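Local coordinates for protein 8-demethyl-8-aminoriboflavin-5'-phosphate synthase (Streptomyces davawensis, PDB 5MLD) that replaces the C-8 methyl group of riboflavin-5'-phosphate with an amino group from glutamate, a step in the biosynthesis of the antibiotic roseoflavin, at residues A88-I91 and C96-A99. Residues are numbered along the deposited sequence; the frame is centred on the assembly and turned at random.
With 8DP (8-demethyl-8-aminoriboflavin-5'-phosphate), chain I.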
ATOM      1  N   ALA A  88      -4.790   7.979 -16.326  1.00 12.93           N
ATOM      2  CA  ALA A  88      -5.747   8.887 -15.701  1.00 15.39           C
ATOM      3  C   ALA A  88      -6.835   7.999 -15.116  1.00 15.01           C
ATOM      4  O   ALA A  88      -7.746   7.571 -15.832  1.00 16.94           O
ATOM      5  CB  ALA A  88      -6.303   9.900 -16.696  1.00 15.65           C
ATOM      6  N   THR A  89      -6.742   7.731 -13.820  1.00 16.71           N
ATOM      7  CA  THR A  89      -7.588   6.687 -13.283  1.00 15.18           C
ATOM      8  C   THR A  89      -8.465   7.204 -12.152  1.00 18.91           C
ATOM      9  O   THR A  89      -8.001   7.948 -11.279  1.00 20.06           O
ATOM     10  CB  THR A  89      -6.745   5.491 -12.786  1.00 18.51           C
ATOM     11  OG1 THR A  89      -7.624   4.451 -12.341  1.00 16.07           O
ATOM     12  CG2 THR A  89      -5.782   5.894 -11.649  1.00 16.94           C
ATOM     13  N   PRO A  90      -9.741   6.834 -12.145  1.00 15.86           N
ATOM     14  CA  PRO A  90     -10.502   6.907 -10.899  1.00 17.32           C
ATOM     15  C   PRO A  90      -9.881   5.953  -9.893  1.00 17.77           C
ATOM     16  O   PRO A  90      -9.125   5.041 -10.246  1.00 18.41           O
ATOM     17  CB  PRO A  90     -11.911   6.448 -11.303  1.00 17.39           C
ATOM     18  CG  PRO A  90     -11.922   6.358 -12.783  1.00 18.57           C
ATOM     19  CD  PRO A  90     -10.502   6.198 -13.233  1.00 15.18           C
ATOM     20  N   ILE A  91     -10.234   6.141  -8.625  1.00 16.28           N
ATOM     21  CA  ILE A  91      -9.790   5.248  -7.555  1.00 17.62           C
ATOM     22  C   ILE A  91     -10.921   4.290  -7.207  1.00 16.60           C
ATOM     23  O   ILE A  91     -12.044   4.733  -6.939  1.00 18.26           O
ATOM     24  CB  ILE A  91      -9.359   6.044  -6.318  1.00 16.73           C
ATOM     25  CG1 ILE A  91      -8.166   6.935  -6.700  1.00 14.97           C
ATOM     26  CG2 ILE A  91      -9.066   5.072  -5.135  1.00 16.59           C
ATOM     27  CD1 ILE A  91      -7.800   8.014  -5.681  1.00 18.39           C
ATOM     28  N   CYS A  96      -6.040   1.715  -8.445  1.00 14.98           N
ATOM     29  CA  CYS A  96      -6.537   2.133  -9.742  1.00 18.49           C
ATOM     30  C   CYS A  96      -7.808   1.341 -10.071  1.00 14.66           C
ATOM     31  O   CYS A  96      -8.186   0.404  -9.357  1.00 16.87           O
ATOM     32  CB  CYS A  96      -5.477   1.914 -10.817  1.00 18.96           C
ATOM     33  SG  CYS A  96      -4.935   0.189 -10.921  1.00 21.33           S
ATOM     34  N   THR A  97      -8.482   1.709 -11.158  1.00 14.59           N
ATOM     35  CA  THR A  97      -9.652   0.905 -11.513  1.00 14.83           C
ATOM     36  C   THR A  97      -9.248  -0.471 -12.040  1.00 16.61           C
ATOM     37  O   THR A  97      -8.095  -0.717 -12.415  1.00 13.59           O
ATOM     38  CB  THR A  97     -10.522   1.579 -12.569  1.00 17.51           C
ATOM     39  OG1 THR A  97      -9.775   1.716 -13.789  1.00 18.39           O
ATOM     40  CG2 THR A  97     -11.036   2.922 -12.092  1.00 15.32           C
ATOM     41  N   SER A  98     -10.230  -1.386 -12.081  1.00 14.34           N
ATOM     42  CA  SER A  98      -9.950  -2.699 -12.658  1.00 16.74           C
ATOM     43  C   SER A  98      -9.560  -2.583 -14.126  1.00 16.01           C
ATOM     44  O   SER A  98      -8.801  -3.423 -14.633  1.00 18.95           O
ATOM     45  CB  SER A  98     -11.151  -3.639 -12.501  1.00 15.69           C
ATOM     46  OG  SER A  98     -12.291  -3.107 -13.152  1.00 17.69           O
ATOM     47  N   ALA A  99     -10.061  -1.551 -14.824  1.00 14.81           N
ATOM     48  CA  ALA A  99      -9.685  -1.344 -16.225  1.00 18.09           C
ATOM     49  C   ALA A  99      -8.206  -0.993 -16.372  1.00 16.22           C
ATOM     50  O   ALA A  99      -7.522  -1.525 -17.257  1.00 16.99           O
ATOM     51  CB  ALA A  99     -10.549  -0.246 -16.849  1.00 17.42           C
TER
HETATM   52  C4  8DP I 301     -14.530   7.080  -7.180  1.00 24.32           C
HETATM   53  C5  8DP I 301     -15.276   6.844  -5.862  1.00 16.85           C
HETATM   54  C8  8DP I 301     -16.687   2.924  -6.759  1.00 18.28           C
HETATM   55  N3  8DP I 301     -13.477   3.319  -4.144  1.00 17.75           N
HETATM   56  C2  8DP I 301     -15.069   8.632  -9.171  1.00 31.54           C
HETATM   57  N2  8DP I 301     -17.792   2.721  -7.662  1.00 20.46           N
HETATM   58  N1  8DP I 301     -14.665   5.597  -5.236  1.00 18.08           N
HETATM   59  C6  8DP I 301     -15.120   4.362  -5.566  1.00 17.90           C
HETATM   60  O6  8DP I 301     -16.713   7.239  -8.245  1.00 29.79           O
HETATM   61  N4  8DP I 301     -13.143   6.937  -4.046  1.00 16.45           N
HETATM   62  C12 8DP I 301     -14.532   3.213  -4.994  1.00 17.72           C
HETATM   63  C13 8DP I 301     -13.615   5.711  -4.383  1.00 18.15           C
HETATM   64  C14 8DP I 301     -13.017   4.564  -3.842  1.00 17.66           C
HETATM   65  C15 8DP I 301     -11.937   4.743  -2.967  1.00 17.03           C
HETATM   66  C16 8DP I 301     -12.124   7.056  -3.219  1.00 15.40           C
HETATM   67  C1  8DP I 301     -15.569   8.430 -10.606  1.00 19.02           C
HETATM   68  C3  8DP I 301     -15.336   7.299  -8.470  1.00 32.91           C
HETATM   69  C7  8DP I 301     -16.230   4.218  -6.438  1.00 17.69           C
HETATM   70  C9  8DP I 301     -16.069   1.780  -6.176  1.00 17.77           C
HETATM   71  O1  8DP I 301     -14.049   9.043 -14.126  1.00 16.05           O
HETATM   72  P1  8DP I 301     -15.087   8.477 -13.134  1.00 17.23           P
HETATM   73  O2  8DP I 301     -16.439   9.256 -13.297  1.00 17.43           O
HETATM   74  O3  8DP I 301     -15.304   6.983 -13.334  1.00 14.90           O
HETATM   75  O4  8DP I 301     -14.557   8.755 -11.633  1.00 18.76           O
HETATM   76  O5  8DP I 301     -13.739   9.012  -9.216  1.00 23.59           O
HETATM   77  O7  8DP I 301     -13.286   7.097  -7.258  1.00 16.96           O
HETATM   78  C10 8DP I 301     -16.552   0.383  -6.503  1.00 22.89           C
HETATM   79  C11 8DP I 301     -15.009   1.935  -5.319  1.00 18.12           C
HETATM   80  O8  8DP I 301     -11.286   3.648  -2.399  1.00 18.70           O
HETATM   81  N5  8DP I 301     -11.516   5.981  -2.682  1.00 14.61           N
HETATM   82  O9  8DP I 301     -11.604   8.326  -2.863  1.00 16.45           O
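T89 meets the backbone of T97 through its hydroxyl, OG1 accepting the T97 N-H at 3.1 Å in a nearly straight bond (164°). The same oxygen donates to P90 O, 2.6 Å from OG1, in the carbonyl plane and on a lone pair. With OG1 swung anti to the T89 backbone N (chi1 -176°), one hydroxyl bridges the strand and the start of the next helix, and the bonds given and received fix its rotation. Packing is closest beside this bridge, where the methyl CG2 of T97 lies 3.4 Å from P90 O and 3.5 Å from P90 CD, pressing against the proline ring as the two side chains cross. The other branch of T97 serves the helix: T97 is the N-cap residue of helix 98-107, its OG1 accepting from A100 N and also hydrogen-bonding to T10 O. The contact lies at the C-terminal end of the central strand 84-92 of the flavodoxin-like sheet, where the chain turns into helix 98-107, the edge at which flavodoxin-like proteins hold their flavin. On the side of P90 turned to the ligand, CG stands 3.5 Å from phosphate oxygen O3 of the bound aminoflavin, and I91 sends its CB away from 96-99, I91 CG2 lying 3.6 Å from the pyrimidine-ring nitrogen that 8DP names N5. Toward C96 the fit is looser: its CB is 3.7 Å from T89 OG1 and 4.1 Å from T89 CG2. Past T97 in the chain, S98 OG hydrogen-bonds to E105 and Q51 of a second subunit.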